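PDB 2V84: Spermidine/putrescine ABC transporter, periplasmic binding protein from Treponema pallidum, which binds polyamines such as spermidine and putrescine and probably serves as the polyamine receptor of an ABC-type uptake system. Local coordinates for residues 64-67 with 73-76; 86-91 with 116-121; 92-97 with 267-272; 125-130 with 277-282; 260-265 with 271-276. One frame throughout, in Å; residues are numbered along the deposited sequence.

Contact 1 (64-67 with 73-76); sequences FAKL and GYDL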
# COMPACT_ATOMS: atom_id res chain seq x y z
N PHE A 64 13.18 -6.87 0.62
CA PHE A 64 14.32 -6.45 -0.18
C PHE A 64 15.56 -7.20 0.29
O PHE A 64 16.34 -7.67 -0.54
CB PHE A 64 14.54 -4.93 -0.09
CG PHE A 64 15.72 -4.45 -0.87
CD1 PHE A 64 15.59 -4.07 -2.20
CD2 PHE A 64 16.99 -4.40 -0.28
CE1 PHE A 64 16.69 -3.63 -2.94
CE2 PHE A 64 18.10 -3.97 -1.00
CZ PHE A 64 17.95 -3.59 -2.34
N ALA A 65 15.70 -7.32 1.61
CA ALA A 65 16.84 -7.98 2.25
C ALA A 65 17.03 -9.42 1.81
O ALA A 65 18.16 -9.88 1.66
CB ALA A 65 16.70 -7.93 3.74
N LYS A 66 15.93 -10.14 1.64
CA LYS A 66 16.01 -11.53 1.18
C LYS A 66 16.40 -11.61 -0.28
O LYS A 66 17.03 -12.59 -0.71
CB LYS A 66 14.69 -12.24 1.43
CG LYS A 66 14.84 -13.68 1.86
CD LYS A 66 13.92 -13.95 3.02
CE LYS A 66 13.62 -15.42 3.18
NZ LYS A 66 12.41 -15.58 4.05
N LEU A 67 16.03 -10.58 -1.04
CA LEU A 67 16.27 -10.53 -2.48
C LEU A 67 17.53 -9.74 -2.85
O LEU A 67 17.86 -9.60 -4.04
CB LEU A 67 15.04 -9.98 -3.21
CG LEU A 67 13.92 -10.99 -3.48
CD1 LEU A 67 13.25 -11.51 -2.21
CD2 LEU A 67 12.89 -10.36 -4.39
N GLY A 73 15.29 -17.65 -3.22
CA GLY A 73 14.73 -18.75 -4.00
C GLY A 73 13.35 -18.51 -4.60
O GLY A 73 12.75 -19.44 -5.13
N TYR A 74 12.85 -17.28 -4.51
CA TYR A 74 11.45 -16.99 -4.85
C TYR A 74 11.14 -16.80 -6.33
O TYR A 74 11.99 -16.34 -7.11
CB TYR A 74 10.90 -15.81 -4.04
CG TYR A 74 10.97 -16.07 -2.56
CD1 TYR A 74 9.98 -16.80 -1.90
CD2 TYR A 74 12.03 -15.58 -1.81
CE1 TYR A 74 10.06 -17.04 -0.52
CE2 TYR A 74 12.11 -15.81 -0.44
CZ TYR A 74 11.13 -16.54 0.19
OH TYR A 74 11.23 -16.75 1.55
N ASP A 75 9.92 -17.14 -6.70
CA ASP A 75 9.45 -17.00 -8.07
C ASP A 75 8.65 -15.73 -8.25
O ASP A 75 8.64 -15.18 -9.32
CB ASP A 75 8.61 -18.21 -8.47
CG ASP A 75 9.40 -19.49 -8.40
OD1 ASP A 75 10.50 -19.52 -8.98
OD2 ASP A 75 8.94 -20.46 -7.77
N LEU A 76 8.00 -15.29 -7.18
CA LEU A 76 7.20 -14.05 -7.21
C LEU A 76 7.46 -13.28 -5.94
O LEU A 76 7.65 -13.88 -4.89
CB LEU A 76 5.70 -14.36 -7.32
CG LEU A 76 5.18 -14.68 -8.71
CD1 LEU A 76 3.73 -15.09 -8.63
CD2 LEU A 76 5.40 -13.49 -9.69

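Contact 2 (86-91 with 116-121); sequences IMKRKH and AYDPKM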
# COMPACT_ATOMS: atom_id res chain seq x y z
N ILE A 86 13.77 1.04 -7.45
CA ILE A 86 15.03 0.72 -6.75
C ILE A 86 15.61 -0.60 -7.24
O ILE A 86 16.81 -0.69 -7.56
CB ILE A 86 14.83 0.63 -5.19
CG1 ILE A 86 14.57 2.01 -4.58
CG2 ILE A 86 16.04 -0.02 -4.52
CD1 ILE A 86 13.84 2.00 -3.21
N MET A 87 14.76 -1.63 -7.30
CA MET A 87 15.22 -2.99 -7.64
C MET A 87 15.57 -3.17 -9.11
O MET A 87 16.44 -3.99 -9.44
CB MET A 87 14.20 -4.04 -7.21
CG MET A 87 14.05 -4.13 -5.70
SD MET A 87 12.53 -5.01 -5.33
CE MET A 87 13.25 -6.57 -4.87
N LYS A 88 14.91 -2.42 -9.99
CA LYS A 88 15.31 -2.36 -11.40
C LYS A 88 16.74 -1.82 -11.56
O LYS A 88 17.56 -2.38 -12.31
CB LYS A 88 14.32 -1.52 -12.21
CG LYS A 88 13.21 -2.34 -12.85
CD LYS A 88 12.17 -1.45 -13.49
CE LYS A 88 12.59 -0.97 -14.86
NZ LYS A 88 11.41 -0.44 -15.60
N ARG A 89 17.06 -0.73 -10.86
CA ARG A 89 18.39 -0.11 -11.01
C ARG A 89 19.52 -0.96 -10.42
O ARG A 89 20.66 -0.92 -10.90
CB ARG A 89 18.40 1.28 -10.40
CG ARG A 89 17.34 2.23 -10.97
CD ARG A 89 17.71 3.65 -10.65
NE ARG A 89 17.87 3.84 -9.21
CZ ARG A 89 17.06 4.59 -8.50
NH1 ARG A 89 16.06 5.22 -9.10
NH2 ARG A 89 17.24 4.73 -7.19
N LYS A 90 19.17 -1.72 -9.39
CA LYS A 90 20.08 -2.67 -8.75
C LYS A 90 20.08 -4.01 -9.47
O LYS A 90 20.78 -4.94 -9.05
CB LYS A 90 19.68 -2.87 -7.28
CG LYS A 90 20.05 -1.72 -6.37
CD LYS A 90 20.35 -2.22 -4.95
CE LYS A 90 21.00 -1.13 -4.11
NZ LYS A 90 21.91 -1.69 -3.06
N HIS A 91 19.28 -4.12 -10.53
CA HIS A 91 19.22 -5.31 -11.39
C HIS A 91 18.79 -6.58 -10.67
O HIS A 91 19.35 -7.65 -10.89
CB HIS A 91 20.56 -5.54 -12.10
CG HIS A 91 21.07 -4.32 -12.80
ND1 HIS A 91 20.54 -3.89 -14.00
CD2 HIS A 91 22.06 -3.45 -12.49
CE1 HIS A 91 21.19 -2.81 -14.40
NE2 HIS A 91 22.11 -2.52 -13.49
N ALA A 116 4.99 4.98 -14.00
CA ALA A 116 6.19 5.43 -14.71
C ALA A 116 7.50 4.72 -14.31
O ALA A 116 8.49 4.83 -15.02
CB ALA A 116 6.35 6.95 -14.60
N TYR A 117 7.51 3.99 -13.19
CA TYR A 117 8.69 3.20 -12.81
C TYR A 117 8.90 2.01 -13.78
O TYR A 117 10.03 1.53 -13.93
CB TYR A 117 8.57 2.70 -11.36
CG TYR A 117 7.29 1.96 -11.11
CD1 TYR A 117 7.16 0.60 -11.43
CD2 TYR A 117 6.18 2.63 -10.61
CE1 TYR A 117 5.97 -0.06 -11.25
CE2 TYR A 117 4.98 1.97 -10.42
CZ TYR A 117 4.89 0.63 -10.73
OH TYR A 117 3.70 -0.02 -10.57
N ASP A 118 7.82 1.56 -14.43
CA ASP A 118 7.86 0.39 -15.33
C ASP A 118 6.62 0.38 -16.24
O ASP A 118 5.77 -0.52 -16.15
CB ASP A 118 7.93 -0.89 -14.50
CG ASP A 118 8.35 -2.10 -15.30
OD1 ASP A 118 9.26 -1.99 -16.14
OD2 ASP A 118 7.76 -3.17 -15.07
N PRO A 119 6.50 1.39 -17.12
CA PRO A 119 5.28 1.69 -17.87
C PRO A 119 4.80 0.59 -18.82
O PRO A 119 3.59 0.52 -19.12
CB PRO A 119 5.67 2.95 -18.66
CG PRO A 119 7.13 2.85 -18.77
CD PRO A 119 7.59 2.32 -17.48
N LYS A 120 5.73 -0.23 -19.30
CA LYS A 120 5.39 -1.30 -20.24
C LYS A 120 5.30 -2.65 -19.52
O LYS A 120 5.12 -3.69 -20.16
CB LYS A 120 6.37 -1.34 -21.42
CG LYS A 120 6.48 -0.01 -22.20
CD LYS A 120 7.30 -0.15 -23.48
CE LYS A 120 7.27 1.15 -24.30
NZ LYS A 120 8.11 1.08 -25.54
N MET A 121 5.41 -2.61 -18.19
CA MET A 121 5.31 -3.81 -17.34
C MET A 121 6.38 -4.85 -17.69
O MET A 121 6.12 -6.07 -17.71
CB MET A 121 3.91 -4.41 -17.44
CG MET A 121 2.78 -3.49 -16.88
SD MET A 121 1.16 -4.25 -17.01
CE MET A 121 0.70 -3.76 -18.66

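Contact 3 (92-97 with 267-272); sequences LLEKID and RNRDLA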
# COMPACT_ATOMS: atom_id res chain seq x y z
N LEU A 92 17.77 -6.44 -9.82
CA LEU A 92 17.32 -7.53 -8.96
C LEU A 92 16.15 -8.34 -9.50
O LEU A 92 15.77 -9.35 -8.91
CB LEU A 92 16.98 -7.00 -7.57
CG LEU A 92 18.02 -7.15 -6.46
CD1 LEU A 92 19.45 -7.02 -6.95
CD2 LEU A 92 17.71 -6.15 -5.37
N LEU A 93 15.61 -7.89 -10.64
CA LEU A 93 14.36 -8.40 -11.18
C LEU A 93 14.53 -8.94 -12.59
O LEU A 93 15.40 -8.47 -13.34
CB LEU A 93 13.29 -7.29 -11.18
CG LEU A 93 12.97 -6.67 -9.82
CD1 LEU A 93 11.89 -5.61 -9.95
CD2 LEU A 93 12.56 -7.76 -8.81
N GLU A 94 13.71 -9.93 -12.94
CA GLU A 94 13.79 -10.54 -14.29
C GLU A 94 12.72 -9.99 -15.17
O GLU A 94 11.65 -9.63 -14.67
CB GLU A 94 13.63 -12.06 -14.22
CG GLU A 94 14.74 -12.70 -13.43
CD GLU A 94 14.83 -14.19 -13.61
OE1 GLU A 94 13.89 -14.79 -14.17
OE2 GLU A 94 15.85 -14.78 -13.20
N LYS A 95 13.02 -9.87 -16.47
CA LYS A 95 11.99 -9.47 -17.45
C LYS A 95 10.83 -10.45 -17.42
O LYS A 95 11.02 -11.66 -17.27
CB LYS A 95 12.60 -9.36 -18.87
CG LYS A 95 13.56 -8.17 -19.01
CD LYS A 95 14.01 -7.95 -20.47
CE LYS A 95 14.99 -6.76 -20.57
NZ LYS A 95 15.40 -6.55 -21.98
N ILE A 96 9.63 -9.91 -17.57
CA ILE A 96 8.40 -10.69 -17.58
C ILE A 96 7.98 -10.90 -19.03
O ILE A 96 8.11 -10.00 -19.86
CB ILE A 96 7.29 -9.97 -16.76
CG1 ILE A 96 7.73 -9.94 -15.29
CG2 ILE A 96 5.95 -10.68 -16.93
CD1 ILE A 96 6.78 -9.21 -14.33
N ASP A 97 7.53 -12.12 -19.35
CA ASP A 97 7.03 -12.46 -20.67
C ASP A 97 5.52 -12.27 -20.66
O ASP A 97 4.77 -13.13 -20.19
CB ASP A 97 7.40 -13.92 -21.03
CG ASP A 97 6.86 -14.35 -22.37
OD1 ASP A 97 6.31 -13.51 -23.13
OD2 ASP A 97 6.96 -15.55 -22.69
N ARG A 267 13.33 -20.02 -10.13
CA ARG A 267 13.45 -21.40 -10.64
C ARG A 267 12.25 -21.84 -11.46
O ARG A 267 12.38 -22.69 -12.33
CB ARG A 267 13.63 -22.41 -9.51
CG ARG A 267 14.81 -22.21 -8.60
CD ARG A 267 14.65 -23.15 -7.42
NE ARG A 267 15.63 -22.92 -6.37
CZ ARG A 267 15.37 -22.34 -5.20
NH1 ARG A 267 14.14 -21.91 -4.90
NH2 ARG A 267 16.36 -22.19 -4.31
N ASN A 268 11.08 -21.28 -11.15
CA ASN A 268 9.84 -21.62 -11.84
C ASN A 268 9.14 -20.41 -12.46
O ASN A 268 8.11 -19.97 -11.95
CB ASN A 268 8.87 -22.32 -10.89
CG ASN A 268 7.96 -23.31 -11.61
OD1 ASN A 268 7.50 -23.08 -12.74
ND2 ASN A 268 7.72 -24.45 -10.95
N ARG A 269 9.70 -19.89 -13.55
CA ARG A 269 9.10 -18.73 -14.23
C ARG A 269 7.73 -19.07 -14.80
O ARG A 269 6.83 -18.23 -14.82
CB ARG A 269 10.03 -18.18 -15.31
CG ARG A 269 11.26 -17.42 -14.77
CD ARG A 269 12.22 -17.04 -15.89
NE ARG A 269 11.56 -16.31 -16.98
CZ ARG A 269 11.30 -15.00 -16.98
NH1 ARG A 269 11.67 -14.23 -15.96
NH2 ARG A 269 10.68 -14.44 -18.02
N ASP A 270 7.56 -20.30 -15.28
CA ASP A 270 6.27 -20.74 -15.84
C ASP A 270 5.12 -20.65 -14.84
O ASP A 270 4.04 -20.17 -15.17
CB ASP A 270 6.40 -22.16 -16.39
CG ASP A 270 7.41 -22.25 -17.53
OD1 ASP A 270 7.46 -21.34 -18.38
OD2 ASP A 270 8.16 -23.25 -17.56
N LEU A 271 5.34 -21.11 -13.61
CA LEU A 271 4.32 -20.96 -12.59
C LEU A 271 4.18 -19.53 -12.09
O LEU A 271 3.10 -19.11 -11.68
CB LEU A 271 4.54 -21.92 -11.41
CG LEU A 271 3.88 -23.29 -11.52
CD1 LEU A 271 4.13 -24.04 -10.23
CD2 LEU A 271 2.40 -23.17 -11.80
N ALA A 272 5.27 -18.77 -12.10
CA ALA A 272 5.19 -17.36 -11.71
C ALA A 272 4.26 -16.58 -12.64
O ALA A 272 3.40 -15.84 -12.19
CB ALA A 272 6.56 -16.73 -11.69

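Contact 4 (125-130 with 277-282); sequences VPYYLG and NFFLEP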
# COMPACT_ATOMS: atom_id res chain seq x y z
N VAL A 125 4.08 -6.34 -12.78
CA VAL A 125 2.68 -6.27 -13.21
C VAL A 125 1.88 -5.79 -12.03
O VAL A 125 2.02 -6.35 -10.97
CB VAL A 125 2.13 -7.66 -13.63
CG1 VAL A 125 0.61 -7.57 -13.95
CG2 VAL A 125 2.90 -8.21 -14.86
N PRO A 126 1.05 -4.74 -12.18
CA PRO A 126 0.31 -4.26 -11.00
C PRO A 126 -0.52 -5.31 -10.27
O PRO A 126 -1.20 -6.13 -10.89
CB PRO A 126 -0.64 -3.20 -11.59
CG PRO A 126 0.10 -2.70 -12.76
CD PRO A 126 0.82 -3.88 -13.35
N TYR A 127 -0.48 -5.24 -8.93
CA TYR A 127 -1.18 -6.16 -8.05
C TYR A 127 -2.37 -5.42 -7.41
O TYR A 127 -3.50 -5.92 -7.39
CB TYR A 127 -0.18 -6.60 -6.98
CG TYR A 127 -0.63 -7.65 -6.03
CD1 TYR A 127 -1.49 -7.35 -4.98
CD2 TYR A 127 -0.15 -8.95 -6.14
CE1 TYR A 127 -1.89 -8.31 -4.10
CE2 TYR A 127 -0.55 -9.94 -5.25
CZ TYR A 127 -1.42 -9.62 -4.25
OH TYR A 127 -1.81 -10.59 -3.34
N TYR A 128 -2.13 -4.21 -6.91
CA TYR A 128 -3.19 -3.41 -6.31
C TYR A 128 -2.71 -1.98 -6.17
O TYR A 128 -1.53 -1.76 -6.01
CB TYR A 128 -3.70 -4.03 -4.95
CG TYR A 128 -4.81 -3.19 -4.38
CD1 TYR A 128 -6.04 -3.10 -5.04
CD2 TYR A 128 -4.63 -2.43 -3.22
CE1 TYR A 128 -7.05 -2.29 -4.56
CE2 TYR A 128 -5.64 -1.61 -2.75
CZ TYR A 128 -6.84 -1.54 -3.43
OH TYR A 128 -7.83 -0.74 -2.94
N LEU A 129 -3.63 -1.03 -6.27
CA LEU A 129 -3.33 0.39 -6.06
C LEU A 129 -4.32 0.89 -5.03
O LEU A 129 -5.53 0.74 -5.22
CB LEU A 129 -3.52 1.16 -7.38
CG LEU A 129 -3.10 2.64 -7.47
CD1 LEU A 129 -2.81 2.97 -8.90
CD2 LEU A 129 -4.19 3.57 -6.91
N GLY A 130 -3.83 1.48 -3.95
CA GLY A 130 -4.76 2.06 -2.95
C GLY A 130 -4.07 3.19 -2.24
O GLY A 130 -3.08 3.73 -2.74
N ASN A 277 -1.25 -14.39 -14.08
CA ASN A 277 -2.36 -14.56 -15.00
C ASN A 277 -3.64 -15.02 -14.26
O ASN A 277 -4.71 -14.51 -14.53
CB ASN A 277 -1.99 -15.52 -16.13
CG ASN A 277 -2.93 -15.42 -17.31
OD1 ASN A 277 -3.13 -14.34 -17.85
ND2 ASN A 277 -3.52 -16.55 -17.71
N PHE A 278 -3.50 -15.96 -13.32
CA PHE A 278 -4.61 -16.48 -12.52
C PHE A 278 -5.21 -15.37 -11.63
O PHE A 278 -6.43 -15.18 -11.56
CB PHE A 278 -4.10 -17.66 -11.67
CG PHE A 278 -5.07 -18.17 -10.64
CD1 PHE A 278 -5.10 -17.62 -9.35
CD2 PHE A 278 -5.90 -19.25 -10.92
CE1 PHE A 278 -5.98 -18.12 -8.37
CE2 PHE A 278 -6.79 -19.76 -9.94
CZ PHE A 278 -6.82 -19.19 -8.68
N PHE A 279 -4.34 -14.62 -10.98
CA PHE A 279 -4.75 -13.58 -10.03
C PHE A 279 -5.56 -12.49 -10.73
O PHE A 279 -6.50 -11.92 -10.16
CB PHE A 279 -3.50 -13.02 -9.37
CG PHE A 279 -3.76 -12.19 -8.16
CD1 PHE A 279 -4.00 -12.78 -6.92
CD2 PHE A 279 -3.72 -10.80 -8.26
CE1 PHE A 279 -4.23 -11.98 -5.78
CE2 PHE A 279 -3.93 -9.99 -7.13
CZ PHE A 279 -4.20 -10.59 -5.90
N LEU A 280 -5.19 -12.22 -11.98
CA LEU A 280 -5.86 -11.21 -12.80
C LEU A 280 -7.10 -11.72 -13.55
O LEU A 280 -7.71 -10.95 -14.30
CB LEU A 280 -4.89 -10.56 -13.79
CG LEU A 280 -3.78 -9.68 -13.19
CD1 LEU A 280 -2.87 -9.20 -14.30
CD2 LEU A 280 -4.31 -8.52 -12.37
N GLU A 281 -7.46 -12.99 -13.38
CA GLU A 281 -8.76 -13.47 -13.84
C GLU A 281 -9.83 -12.69 -13.08
O GLU A 281 -9.74 -12.58 -11.87
CB GLU A 281 -8.90 -14.97 -13.58
CG GLU A 281 -9.81 -15.68 -14.56
CD GLU A 281 -9.25 -15.75 -15.98
OE1 GLU A 281 -8.24 -16.48 -16.20
OE2 GLU A 281 -9.86 -15.11 -16.87
N PRO A 282 -10.84 -12.14 -13.79
CA PRO A 282 -11.84 -11.20 -13.24
C PRO A 282 -12.51 -11.64 -11.94
O PRO A 282 -12.62 -10.83 -11.01
CB PRO A 282 -12.87 -11.13 -14.36
CG PRO A 282 -12.04 -11.29 -15.58
CD PRO A 282 -11.07 -12.36 -15.22

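Contact 5 (260-265 with 271-276); sequences FCIPKG and LAHAFI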
# COMPACT_ATOMS: atom_id res chain seq x y z
N PHE A 260 3.40 -7.52 -8.89
CA PHE A 260 4.12 -8.78 -9.02
C PHE A 260 5.43 -8.53 -9.75
O PHE A 260 5.48 -7.87 -10.80
CB PHE A 260 3.38 -9.79 -9.89
CG PHE A 260 2.12 -10.37 -9.29
CD1 PHE A 260 2.17 -11.34 -8.31
CD2 PHE A 260 0.87 -9.97 -9.77
CE1 PHE A 260 1.01 -11.91 -7.77
CE2 PHE A 260 -0.30 -10.55 -9.26
CZ PHE A 260 -0.23 -11.52 -8.26
N CYS A 261 6.50 -9.10 -9.20
CA CYS A 261 7.79 -9.08 -9.87
C CYS A 261 8.38 -10.47 -9.80
O CYS A 261 8.06 -11.25 -8.88
CB CYS A 261 8.74 -8.08 -9.19
SG CYS A 261 8.16 -6.40 -9.27
N ILE A 262 9.25 -10.79 -10.77
CA ILE A 262 9.90 -12.09 -10.75
C ILE A 262 11.35 -11.88 -10.28
O ILE A 262 12.14 -11.23 -10.98
CB ILE A 262 9.85 -12.77 -12.15
CG1 ILE A 262 8.40 -13.17 -12.51
CG2 ILE A 262 10.81 -13.97 -12.20
CD1 ILE A 262 8.25 -13.63 -13.97
N PRO A 263 11.71 -12.42 -9.08
CA PRO A 263 13.07 -12.19 -8.58
C PRO A 263 14.15 -12.80 -9.47
O PRO A 263 13.93 -13.86 -10.04
CB PRO A 263 13.08 -12.91 -7.22
CG PRO A 263 11.64 -12.95 -6.80
CD PRO A 263 10.92 -13.21 -8.12
N LYS A 264 15.30 -12.14 -9.56
CA LYS A 264 16.46 -12.73 -10.24
C LYS A 264 16.71 -14.13 -9.71
O LYS A 264 16.67 -14.36 -8.49
CB LYS A 264 17.71 -11.87 -10.08
CG LYS A 264 18.96 -12.49 -10.70
CD LYS A 264 20.23 -11.73 -10.38
CE LYS A 264 21.43 -12.55 -10.77
NZ LYS A 264 22.47 -11.71 -11.42
N GLY A 265 16.93 -15.08 -10.62
CA GLY A 265 17.20 -16.46 -10.26
C GLY A 265 15.98 -17.34 -10.01
O GLY A 265 16.11 -18.46 -9.52
N LEU A 271 5.34 -21.11 -13.61
CA LEU A 271 4.32 -20.96 -12.59
C LEU A 271 4.18 -19.53 -12.09
O LEU A 271 3.10 -19.11 -11.68
CB LEU A 271 4.54 -21.92 -11.41
CG LEU A 271 3.88 -23.29 -11.52
CD1 LEU A 271 4.13 -24.04 -10.23
CD2 LEU A 271 2.40 -23.17 -11.80
N ALA A 272 5.27 -18.77 -12.10
CA ALA A 272 5.19 -17.36 -11.71
C ALA A 272 4.26 -16.58 -12.64
O ALA A 272 3.40 -15.84 -12.19
CB ALA A 272 6.56 -16.73 -11.69
N HIS A 273 4.40 -16.78 -13.94
CA HIS A 273 3.55 -16.09 -14.91
C HIS A 273 2.10 -16.58 -14.78
O HIS A 273 1.16 -15.81 -14.90
CB HIS A 273 4.04 -16.35 -16.33
CG HIS A 273 5.30 -15.63 -16.69
ND1 HIS A 273 6.55 -16.11 -16.37
CD2 HIS A 273 5.51 -14.46 -17.34
CE1 HIS A 273 7.47 -15.28 -16.83
NE2 HIS A 273 6.87 -14.27 -17.41
N ALA A 274 1.95 -17.88 -14.54
CA ALA A 274 0.64 -18.51 -14.50
C ALA A 274 -0.13 -18.00 -13.30
O ALA A 274 -1.36 -17.85 -13.36
CB ALA A 274 0.78 -20.04 -14.44
N PHE A 275 0.58 -17.73 -12.22
CA PHE A 275 -0.09 -17.20 -11.06
C PHE A 275 -0.52 -15.75 -11.23
O PHE A 275 -1.64 -15.41 -10.86
CB PHE A 275 0.74 -17.37 -9.79
CG PHE A 275 -0.01 -16.98 -8.55
CD1 PHE A 275 -0.82 -17.90 -7.90
CD2 PHE A 275 0.06 -15.67 -8.08
CE1 PHE A 275 -1.54 -17.52 -6.76
CE2 PHE A 275 -0.66 -15.28 -6.94
CZ PHE A 275 -1.46 -16.21 -6.29
N ILE A 276 0.32 -14.92 -11.85
CA ILE A 276 -0.08 -13.54 -12.14
C ILE A 276 -1.30 -13.54 -13.06
O ILE A 276 -2.26 -12.78 -12.86
CB ILE A 276 1.09 -12.75 -12.82
CG1 ILE A 276 2.34 -12.73 -11.91
CG2 ILE A 276 0.65 -11.32 -13.20
CD1 ILE A 276 3.61 -12.18 -12.60

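Contact 1 (64-67 with 73-76)
Lys66 and Tyr74 meet where the helix of a beta-alpha-beta crossover hands the chain on to its second strand. Helix 60-67 follows strand 51-57, and residues 73-76 lead into strand 76-77; both strands run parallel to strand 26-32, which lies between them in the sheet.

The polar part of the contact is a single hydrogen bond from Lys66 NZ to Tyr74 OH, 3.0 Å long. Tyr74 keeps CG beside its backbone N (chi1 -59°), which turns the phenol toward the helix and its hydroxyl to the lysine. The phenol oxygen has a stronger partner in Asp55 OD2 on strand 51-57, so the lysine is its second bond. An ammonium and a carboxylate, both within bonding distance of the hydroxyl, would be expected to polarise it. The bond also joins unlike surroundings, an exposed helix residue and a buried tyrosine, whose ring is stacked with that of Tyr30.

The apolar part is slight. One approach, Leu67 CD1 to Tyr74 CD2, is doubtful because the leucine occupies two conformers. The methylenes of Lys66 are the sounder element, skirting the rim of the phenol. Its chain bends at chi2 (135°), and CE arrives in the plane of the ring, at its edge, 3.2 Å from Tyr74 OH and 3.9 Å from Tyr74 CE2.

Contact 2 (86-91 with 116-121)
A bend at chi3 (81°) in the otherwise extended outer chain of Lys88 brings its ammonium group against Asp118, whose CG lies opposite the backbone N (chi1 -164°), a rotamer that points the carboxylate at the helix. The two side chains meet at an angle, with Lys88 reaching out from the last turn of helix 81-89, just before the Schellman motif that ends at His91.

Two oxygens receive Lys88 NZ. The salt bridge to Asp118 OD1 is 2.7 Å long; NZ approaches this oxygen on its anti side and stands 33° out of the carboxylate plane. The second bond runs to Tyr117 O at 2.9 Å, where the donor lies in the carbonyl plane on a lone pair.

The other carboxylate oxygen, Asp118 OD2, is bound by Tyr123 N and Ser124 OG, which hold the group from beyond the turn. Asp118 itself starts a type I beta turn. The Tyr117 ring packs on Val84 and Ser85 of the same helix, its side chain about 11 Å from that of Arg167, a predicted spermidine-binding residue; the contact lies beside that site, not in it.

With both its oxygens engaged, the buried carboxylate is probably stabilised as an anion, and the ammonium ties the helix end to this loop by charge as well as by hydrogen bonding.

Contact 3 (92-97 with 267-272)
Arg269 extends from the first turn of helix 269-279 toward Glu94 and Lys95, and its meetings grow more polar along the chain. CB directs the side chain toward residues 92-97. CG passes 3.8 Å from Glu94 OE1, and CD comes nearer to that oxygen, at 3.3 Å. A bend at chi3 (53°) then swings the guanidinium round, so that its far end, rather than NE, faces the opposite segment. NH1 makes the salt bridge to Glu94 OE1, 2.9 Å, using the anti lone pair of that oxygen; the guanidinium and carboxylate planes are 37° apart, so the pair is single and tilted, not a flat two-pronged one. NH1 also gives a hydrogen bond to Lys95 O at 3.0 Å, and NH2 gives another to the same carbonyl at 2.9 Å. Lys95 O thus lies in the guanidinium plane, held end-on by two nitrogens, which fixes the rotation of the group.

Glu94 OE2 is bound by Gly265 N, so each carboxylate oxygen has its own donor. Asn268 is the N-cap of the helix, its OD1 accepting from Leu271 N at 3.1 Å.

Arg269 therefore spans from the helix start to the strand 93-94 and the loop after it, touching Ile262 of strand 262-263, the antiparallel neighbour of 93-94.

Contact 4 (125-130 with 277-282)
Tyr127 and Phe279 form an offset stack at a classic beta bulge, in which Tyr127 and Tyr128 of strand 125-137 both face Asp258 of the neighbouring strand. The stack joins this strand to the last turn of helix 269-279 and is the tight part of the contact. The ring centroids are 4.5 Å apart and the planes 29° from parallel; Phe279 CE2 sits over the centre of the tyrosine ring, 3.7 Å above its plane. Both residues set CG opposite the backbone N, Tyr127 at chi1 -174°, which carries each ring out to the other across the gap between strand and helix. Tyr127 OH is bound to Thr36 OG1, which secures the outer end of the stacked phenol.

Leu280 makes the looser part. It is equally buried, yet touches only at branch ends: CD1 lies 3.9 Å from Val125 CG1, while CD2 stands 4.2 Å from Pro126 O. Pro126 O is buried by this contact and has no polar partner in the model, which probably carries some energetic cost. Tyr285 of the next helix also packs on Leu280 and binds Tyr127 O.

The closest approach between the two segments is in the stack, 3.4 Å from Tyr127 CZ to Phe279 CZ.

Contact 5 (260-265 with 271-276)
Both nitrogens of His273 are held by residues outside the two segments while Ile262 covers its ring: ND1 donates a hydrogen bond to Arg269 O one turn back in the helix, and NE2 accepts one from Asp97 N in the loop after strand 93-94. The two bonds fix the imidazole's rotation and satisfy its polar atoms in a buried place. Ile262 CD1 then rests over one ring face, 3.4 Å from His273 CE1. The isoleucine's CG1, beside its backbone N at chi1 -68°, also meets Ala272 CB at 4.1 Å, so this one branch spans two successive helix residues.

Between the two segments themselves the contact is wholly apolar. Phe260 lies against Ile276, whose CG1 makes a CH-pi contact over the ring face, 3.9 Å from the centroid and 24° off the normal. Ile276 CD1 continues past the ring to Phe260 CB, 3.6 Å away, and CG2 covers CD2 of the same ring. Phe260 CE1 meets the edge of the Phe275 ring, in its plane, 3.9 Å from Phe275 CE2.

Leu76 of the parallel sheet packs on Ala272, Phe275 and Ile276. A helix laid by its apolar residues against strands in this way is the layered alpha/beta packing expected of a lobe in a periplasmic binding protein.

Overall arrangement
From the N terminus, contact 1 closes the five-residue loop between helix 60-67 and the approach to strand 76-77. Contact 2 follows in series, tying helix 81-89 to the loop before strand 125-137. Contact 3 opens at 92-97, before contact 2 has closed, so the two cross; its far partner, 170 residues on, is the start of helix 269-279. Contact 4 opens at 125-130, inside contact 3, and closes beyond it at the end of that helix, so these cross as well. Contact 5, short in sequence, nests within contact 4 and shares Leu271 and Ala272 with contact 3. Helix 269-279 thus joins strands 93-94, 262-263 and 125-137.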